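PDB 1IUG: putative aspartate aminotransferase, which probably acts as a pyridoxal 5'-phosphate-dependent class-V aminotransferase with aspartate:2-oxoglutarate, alanine-glyoxylate or serine-pyruvate transaminase activity. Local coordinates for residues Arg89-Ala94 / Leu99-Leu104; Glu204-Arg209 / Asp214-Leu219; Leu323-Ala328 / Tyr332-Val337. All coordinates share one frame; numbering follows the deposited sequence.

Contact 1: residues Arg89-Ala94 / Leu99-Leu104. With PO4 (phosphate ion), chain C.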
# COMPACT_ATOMS: atom_id res chain seq x y z
N ARG A 89 -17.47 -9.05 2.85
CA ARG A 89 -16.12 -8.90 2.32
C ARG A 89 -15.18 -10.09 2.55
O ARG A 89 -14.45 -10.52 1.64
CB ARG A 89 -15.52 -7.63 2.92
CG ARG A 89 -14.80 -6.73 1.91
CD ARG A 89 -13.29 -6.79 2.04
NE ARG A 89 -12.73 -5.46 1.83
CZ ARG A 89 -13.40 -4.36 1.47
NH1 ARG A 89 -14.71 -4.42 1.27
NH2 ARG A 89 -12.76 -3.22 1.30
N PHE A 90 -15.17 -10.62 3.74
CA PHE A 90 -14.36 -11.76 4.06
C PHE A 90 -14.70 -13.03 3.25
O PHE A 90 -13.82 -13.83 2.88
CB PHE A 90 -14.50 -11.99 5.56
CG PHE A 90 -13.23 -11.96 6.33
CD1 PHE A 90 -13.27 -11.78 7.71
CD2 PHE A 90 -12.01 -12.17 5.71
CE1 PHE A 90 -12.13 -11.79 8.46
CE2 PHE A 90 -10.84 -12.20 6.46
CZ PHE A 90 -10.90 -12.01 7.84
N TYR A 91 -16.01 -13.20 3.02
CA TYR A 91 -16.57 -14.31 2.26
C TYR A 91 -15.99 -14.35 0.84
O TYR A 91 -15.53 -15.40 0.38
CB TYR A 91 -18.10 -14.18 2.22
CG TYR A 91 -18.79 -15.10 1.23
CD1 TYR A 91 -18.83 -16.48 1.44
CD2 TYR A 91 -19.39 -14.59 0.07
CE1 TYR A 91 -19.45 -17.33 0.52
CE2 TYR A 91 -20.02 -15.43 -0.85
CZ TYR A 91 -20.04 -16.80 -0.62
OH TYR A 91 -20.65 -17.66 -1.52
N GLU A 92 -16.01 -13.21 0.16
CA GLU A 92 -15.48 -13.10 -1.20
C GLU A 92 -13.99 -13.41 -1.24
O GLU A 92 -13.51 -14.08 -2.16
CB GLU A 92 -15.74 -11.70 -1.77
CG GLU A 92 -17.21 -11.34 -1.95
CD GLU A 92 -17.42 -9.91 -2.44
OE1 GLU A 92 -16.46 -9.31 -2.98
OE2 GLU A 92 -18.54 -9.39 -2.30
N ILE A 93 -13.25 -12.93 -0.25
CA ILE A 93 -11.81 -13.19 -0.16
C ILE A 93 -11.55 -14.69 -0.02
O ILE A 93 -10.63 -15.23 -0.63
CB ILE A 93 -11.17 -12.43 1.04
CG1 ILE A 93 -11.11 -10.93 0.73
CG2 ILE A 93 -9.78 -12.98 1.36
CD1 ILE A 93 -10.59 -10.08 1.87
N ALA A 94 -12.38 -15.35 0.78
CA ALA A 94 -12.26 -16.79 1.01
C ALA A 94 -12.52 -17.57 -0.28
O ALA A 94 -11.83 -18.55 -0.57
CB ALA A 94 -13.22 -17.24 2.10
N LEU A 99 -11.20 -21.56 -1.30
CA LEU A 99 -11.66 -22.30 -0.13
C LEU A 99 -13.13 -22.69 -0.27
O LEU A 99 -13.90 -22.04 -0.99
CB LEU A 99 -11.50 -21.45 1.13
CG LEU A 99 -10.11 -20.89 1.48
CD1 LEU A 99 -10.21 -20.06 2.75
CD2 LEU A 99 -9.11 -22.01 1.65
N VAL A 100 -13.52 -23.76 0.43
CA VAL A 100 -14.91 -24.21 0.43
C VAL A 100 -15.56 -23.41 1.55
O VAL A 100 -15.25 -23.61 2.73
CB VAL A 100 -15.03 -25.73 0.70
CG1 VAL A 100 -16.47 -26.17 0.50
CG2 VAL A 100 -14.10 -26.50 -0.23
N VAL A 101 -16.47 -22.51 1.18
CA VAL A 101 -17.09 -21.62 2.15
C VAL A 101 -18.56 -21.79 2.50
O VAL A 101 -19.44 -21.73 1.62
CB VAL A 101 -16.86 -20.15 1.71
CG1 VAL A 101 -17.28 -19.19 2.82
CG2 VAL A 101 -15.40 -19.92 1.34
N GLU A 102 -18.83 -21.97 3.79
CA GLU A 102 -20.20 -22.06 4.29
C GLU A 102 -20.54 -20.63 4.69
O GLU A 102 -19.91 -20.05 5.58
CB GLU A 102 -20.35 -22.98 5.50
CG GLU A 102 -21.76 -22.93 6.10
CD GLU A 102 -22.07 -24.07 7.05
OE1 GLU A 102 -22.41 -23.80 8.22
OE2 GLU A 102 -21.99 -25.24 6.61
N ARG A 103 -21.54 -20.08 4.03
CA ARG A 103 -21.98 -18.72 4.23
C ARG A 103 -23.31 -18.68 4.99
O ARG A 103 -24.33 -19.14 4.50
CB ARG A 103 -22.07 -18.10 2.83
CG ARG A 103 -22.18 -16.59 2.67
CD ARG A 103 -23.41 -15.99 3.28
NE ARG A 103 -23.65 -14.63 2.80
CZ ARG A 103 -23.55 -14.22 1.54
NH1 ARG A 103 -23.20 -15.07 0.57
NH2 ARG A 103 -23.80 -12.96 1.22
N LEU A 104 -23.27 -18.17 6.23
CA LEU A 104 -24.46 -18.05 7.06
C LEU A 104 -24.92 -16.59 7.12
O LEU A 104 -24.27 -15.75 7.75
CB LEU A 104 -24.19 -18.57 8.47
CG LEU A 104 -23.83 -20.05 8.63
CD1 LEU A 104 -23.71 -20.37 10.12
CD2 LEU A 104 -24.87 -20.94 7.97
P PO4 C . -14.23 0.61 1.47
O1 PO4 C . -13.75 1.15 0.11
O2 PO4 C . -15.74 0.37 1.46
O3 PO4 C . -13.49 -0.66 1.85
O4 PO4 C . -13.92 1.74 2.52
O HOH W 1 -20.36 -20.58 -0.76
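One water ties Tyr-91 to Val-101: it donates to the backbone O of Val-101 at 2.8 Å and lies 3.0 Å from Tyr-91 OH, in the plane of the ring at its edge. With CG anti to the backbone N (chi1 168°), Tyr-91 swings its ring from the helix over to the strand. Val-101 CG1 meets the ring at its edge, 3.4 Å from Tyr-91 CD1. One face is covered by Arg-103, whose chain crosses the ring at about a right angle. Its CG makes a CH-pi contact, 3.7 Å from the Tyr-91 ring centroid, and the bend at chi2 (-62°) brings the guanidinium back over the same face, with CZ 4.6 Å from that centroid. The two planes are 43° apart, a tilted cation-pi pair; the charge is also matched by a salt bridge from Arg-103 NE to Asp-105. One helical turn on, Ala-94 CB rests 3.5 Å from Val-101 CG2, while Leu-99 N donates to Ala-94 O at 3.2 Å, fastening the turn that reverses the chain. On another side of the helix Arg-89 NH2 binds a phosphate ion, probably from the crystallisation liquor, and Thr-61 OG1. Helix 85-96, nearly antiparallel to strand 100-105, is the crossover of a beta-alpha-beta unit joining strand 77-82 to that parallel neighbour.

Contact 2: residues Glu204-Arg209 / Asp214-Leu219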
# COMPACT_ATOMS: atom_id res chain seq x y z
N GLU A 204 3.01 -21.20 13.99
CA GLU A 204 3.42 -22.58 13.73
C GLU A 204 2.58 -23.22 12.63
O GLU A 204 2.99 -24.21 12.02
CB GLU A 204 3.29 -23.42 15.00
CG GLU A 204 4.09 -22.90 16.18
CD GLU A 204 3.81 -23.68 17.46
OE1 GLU A 204 4.74 -24.35 17.95
OE2 GLU A 204 2.67 -23.61 17.97
N ARG A 205 1.41 -22.64 12.38
CA ARG A 205 0.46 -23.12 11.38
C ARG A 205 0.59 -22.41 10.03
O ARG A 205 -0.19 -22.66 9.11
CB ARG A 205 -0.96 -22.90 11.91
CG ARG A 205 -1.28 -23.59 13.24
CD ARG A 205 -1.15 -25.10 13.14
NE ARG A 205 -2.25 -25.65 12.34
CZ ARG A 205 -3.49 -25.81 12.79
NH1 ARG A 205 -3.81 -25.48 14.03
NH2 ARG A 205 -4.43 -26.26 11.97
N LEU A 206 1.59 -21.54 9.90
CA LEU A 206 1.79 -20.76 8.68
C LEU A 206 1.89 -21.54 7.36
O LEU A 206 2.74 -22.42 7.20
CB LEU A 206 3.00 -19.84 8.84
CG LEU A 206 2.97 -18.55 8.02
CD1 LEU A 206 1.78 -17.70 8.45
CD2 LEU A 206 4.26 -17.78 8.20
N LYS A 207 1.01 -21.20 6.42
CA LYS A 207 0.96 -21.81 5.09
C LYS A 207 1.33 -20.72 4.07
O LYS A 207 0.47 -20.21 3.35
CB LYS A 207 -0.47 -22.28 4.76
CG LYS A 207 -1.08 -23.39 5.61
CD LYS A 207 -0.29 -24.68 5.55
CE LYS A 207 -0.93 -25.79 6.38
NZ LYS A 207 -2.19 -25.39 7.08
N PRO A 208 2.63 -20.36 3.98
CA PRO A 208 3.12 -19.33 3.06
C PRO A 208 2.61 -19.49 1.63
O PRO A 208 2.78 -20.54 1.02
CB PRO A 208 4.64 -19.51 3.13
CG PRO A 208 4.85 -20.02 4.51
CD PRO A 208 3.76 -21.04 4.64
N ARG A 209 2.01 -18.43 1.10
CA ARG A 209 1.48 -18.48 -0.25
C ARG A 209 1.18 -17.09 -0.85
O ARG A 209 0.84 -16.15 -0.12
CB ARG A 209 0.35 -19.53 -0.29
CG ARG A 209 -0.75 -19.54 -1.34
CD ARG A 209 -1.64 -18.33 -1.33
NE ARG A 209 -3.00 -18.71 -1.70
CZ ARG A 209 -3.77 -19.56 -1.01
NH1 ARG A 209 -3.32 -20.12 0.10
NH2 ARG A 209 -5.01 -19.81 -1.41
N ASP A 214 3.21 -12.72 0.74
CA ASP A 214 3.76 -13.94 1.33
C ASP A 214 4.23 -13.50 2.72
O ASP A 214 5.17 -12.71 2.84
CB ASP A 214 4.95 -14.42 0.47
CG ASP A 214 5.64 -15.67 1.02
OD1 ASP A 214 5.76 -15.85 2.25
OD2 ASP A 214 6.11 -16.47 0.18
N LEU A 215 3.57 -13.98 3.76
CA LEU A 215 3.92 -13.61 5.13
C LEU A 215 5.22 -14.24 5.65
O LEU A 215 5.84 -13.69 6.56
CB LEU A 215 2.75 -13.88 6.08
CG LEU A 215 1.76 -12.72 6.29
CD1 LEU A 215 1.57 -11.89 5.03
CD2 LEU A 215 0.44 -13.24 6.80
N ALA A 216 5.64 -15.35 5.05
CA ALA A 216 6.87 -16.01 5.45
C ALA A 216 8.09 -15.12 5.24
O ALA A 216 8.91 -14.97 6.14
CB ALA A 216 7.06 -17.33 4.72
N ARG A 217 8.25 -14.52 4.05
CA ARG A 217 9.41 -13.66 3.95
C ARG A 217 9.30 -12.25 4.52
O ARG A 217 10.31 -11.59 4.75
CB ARG A 217 10.29 -13.84 2.69
CG ARG A 217 10.51 -12.69 1.68
CD ARG A 217 9.32 -12.18 0.93
NE ARG A 217 9.55 -12.53 -0.47
CZ ARG A 217 8.65 -13.06 -1.30
NH1 ARG A 217 7.41 -13.28 -0.90
NH2 ARG A 217 9.02 -13.47 -2.50
N GLU A 218 8.08 -11.85 4.85
CA GLU A 218 7.87 -10.56 5.50
C GLU A 218 8.29 -10.80 6.96
O GLU A 218 9.01 -9.99 7.53
CB GLU A 218 6.40 -10.12 5.45
CG GLU A 218 5.98 -9.42 4.17
CD GLU A 218 6.57 -8.02 4.00
OE1 GLU A 218 7.45 -7.60 4.78
OE2 GLU A 218 6.13 -7.32 3.05
N LEU A 219 7.87 -11.93 7.52
CA LEU A 219 8.20 -12.30 8.90
C LEU A 219 9.71 -12.38 9.05
O LEU A 219 10.29 -11.80 9.97
CB LEU A 219 7.57 -13.65 9.26
CG LEU A 219 7.47 -14.13 10.72
CD1 LEU A 219 8.81 -14.60 11.24
CD2 LEU A 219 6.90 -13.03 11.60
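This is a small, mainly apolar contact at the protein surface, where the loop after helix 200-204 folds against the first turn of helix 215-222. Pro-208 and Ala-216 make its tightest touch. The proline ring lies alongside the alanine methyl, with Pro-208 CG 3.5 Å from Ala-216 CB, closer than carbons usually pack. Leu-206 is the more fully covered side chain, though its touch is looser: its CG stands anti to the backbone N (chi1 -152°), and CD2 comes to 4.2 Å from Ala-216 CA. No hydrogen bond crosses between the segments. Within 214-219, Asp-214 is the N-cap of the helix. Its OD1 accepts two weak bonds, from Ala-216 N at 2.8 Å and from Arg-217 N at 3.3 Å, and the same oxygen faces Pro-208 CB at 3.9 Å. Asp-214 OD2 has a long ion pair with Arg-217 NH1 at 3.6 Å, well out of the guanidinium plane, and that arginine also makes a cation-pi contact with Tyr-211. Asn-70 of helix 60-71 joins both segments from outside: its OD1 accepts from Leu-215 N and, weakly, from Arg-209 N. The loop and the helix therefore meet by shape, without direct polar bonds, while one carboxylate oxygen serves two N-H groups of the helix start, both weakly, and its charge presumably suits the positive end of the helix dipole.

Contact 3: residues Leu323-Ala328 / Tyr332-Val337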
# COMPACT_ATOMS: atom_id res chain seq x y z
N LEU A 323 -22.56 8.13 11.65
CA LEU A 323 -21.79 9.13 12.32
C LEU A 323 -20.68 8.50 13.12
O LEU A 323 -20.86 7.45 13.73
CB LEU A 323 -22.68 9.96 13.24
CG LEU A 323 -23.76 10.83 12.57
CD1 LEU A 323 -24.61 11.52 13.63
CD2 LEU A 323 -23.14 11.85 11.64
N SER A 324 -19.51 9.12 13.11
CA SER A 324 -18.38 8.59 13.87
C SER A 324 -17.39 9.62 14.42
O SER A 324 -16.89 10.48 13.69
CB SER A 324 -17.62 7.57 13.03
OG SER A 324 -16.56 6.99 13.77
N LEU A 325 -17.10 9.50 15.71
CA LEU A 325 -16.15 10.37 16.39
C LEU A 325 -14.87 9.59 16.67
O LEU A 325 -14.12 9.91 17.60
CB LEU A 325 -16.75 10.89 17.70
CG LEU A 325 -17.76 12.03 17.55
CD1 LEU A 325 -18.53 12.26 18.84
CD2 LEU A 325 -17.02 13.28 17.12
N MET A 326 -14.63 8.56 15.86
CA MET A 326 -13.46 7.70 15.99
C MET A 326 -12.15 8.45 15.77
O MET A 326 -11.10 8.02 16.23
CB MET A 326 -13.61 6.51 15.01
CG MET A 326 -12.45 5.52 14.99
SD MET A 326 -12.92 3.93 14.24
CE MET A 326 -13.59 4.45 12.68
N GLY A 327 -12.23 9.60 15.10
CA GLY A 327 -11.06 10.42 14.84
C GLY A 327 -10.50 11.12 16.07
O GLY A 327 -11.01 10.96 17.17
N ALA A 328 -9.46 11.93 15.87
CA ALA A 328 -8.83 12.65 16.98
C ALA A 328 -9.65 13.84 17.48
O ALA A 328 -9.38 14.99 17.15
CB ALA A 328 -7.42 13.09 16.58
N TYR A 332 -14.78 17.91 24.45
CA TYR A 332 -15.54 19.08 24.03
C TYR A 332 -15.86 19.24 22.55
O TYR A 332 -16.86 19.87 22.20
CB TYR A 332 -14.89 20.32 24.64
CG TYR A 332 -14.71 20.09 26.12
CD1 TYR A 332 -13.46 19.76 26.65
CD2 TYR A 332 -15.82 20.07 26.98
CE1 TYR A 332 -13.31 19.40 27.98
CE2 TYR A 332 -15.68 19.71 28.32
CZ TYR A 332 -14.43 19.38 28.81
OH TYR A 332 -14.29 19.00 30.12
N GLU A 333 -15.04 18.64 21.69
CA GLU A 333 -15.32 18.70 20.26
C GLU A 333 -16.50 17.78 20.00
O GLU A 333 -17.35 18.06 19.16
CB GLU A 333 -14.08 18.29 19.46
CG GLU A 333 -13.00 19.34 19.48
CD GLU A 333 -11.68 18.86 18.91
OE1 GLU A 333 -11.06 19.63 18.15
OE2 GLU A 333 -11.24 17.74 19.24
N ALA A 334 -16.57 16.70 20.78
CA ALA A 334 -17.66 15.73 20.67
C ALA A 334 -18.97 16.41 21.08
O ALA A 334 -19.99 16.25 20.41
CB ALA A 334 -17.39 14.52 21.54
N LEU A 335 -18.93 17.17 22.18
CA LEU A 335 -20.12 17.88 22.65
C LEU A 335 -20.58 18.86 21.57
O LEU A 335 -21.78 19.09 21.40
CB LEU A 335 -19.82 18.65 23.95
CG LEU A 335 -19.70 17.87 25.27
CD1 LEU A 335 -19.41 18.83 26.42
CD2 LEU A 335 -20.99 17.11 25.54
N GLY A 336 -19.62 19.41 20.83
CA GLY A 336 -19.95 20.33 19.76
C GLY A 336 -20.66 19.61 18.63
O GLY A 336 -21.60 20.15 18.04
N VAL A 337 -20.20 18.40 18.32
CA VAL A 337 -20.80 17.57 17.27
C VAL A 337 -22.23 17.21 17.67
O VAL A 337 -23.13 17.18 16.83
CB VAL A 337 -19.99 16.26 17.03
CG1 VAL A 337 -20.66 15.41 15.97
CG2 VAL A 337 -18.57 16.58 16.59
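Apolar packing joins Leu-325 to Ala-334 and Val-337, which lie three residues apart on helix 331-348. Leu-325 carries the loop's share: its CG stands anti to the carbonyl carbon (chi1 -78°), and the two methyls at its end divide the work. CD1 sits 3.7 Å from Ala-334 CB and 4.0 Å from Ala-334 CA, while CD2 lies 3.7 Å from Val-337 CG2, the leucine and valine chains sliding past each other in opposite directions. Gln-260 and Leu-264 of helix 250-270 also pack on Leu-325, placing it between two helices.

The polar approach is a near miss. Glu-333 OE2 and Ala-328 O are 3.9 Å apart, two acceptors with no hydrogen bond between them. Glu-333, extended beyond CG, finds its main partner through OE1 in a salt bridge to Arg-11, a residue that also shares a backbone hydrogen bond with Ala-328; Arg-11 thus bridges the helix start and the loop.

Within the loop, Ser-324 OG accepts from Met-326 N at 3.2 Å with an N-H...O angle of 154°, an ST turn, and its hydroxyl bonds to Ala-283 O as well. This turn brackets Leu-325, and the substrate-binding role predicted for Arg-322 places a probable active-site residue just before the loop, about 11 Å from Leu-325 between side chains. The chemistry is that of a buried hydrocarbon core without a direct polar bond, beside which the charge of Glu-333 is answered by Arg-11.

Along the chain the three contacts follow one another, each closing before the next opens. Contacts 1 and 2 have centres 21 Å apart and share the seven-stranded mixed sheet: contact 1 uses its outermost strand 100-105, whereas helix 215-222 of contact 2 packs on the other outermost strand, 52-57. Helix 60-71 touches both. Across the dimer, Glu-92 of contact 1 bonds Tyr-211 of the second subunit, in the loop that contact 2 encloses. Contact 3 lies beyond the chain's centre, its centre 35 and 39 Å from those of contacts 1 and 2, where strand 320-323 of the five-stranded sheet leads to C-terminal helix 331-348. Contacts 1 and 2 thus hold one part of the fold and contact 3 another.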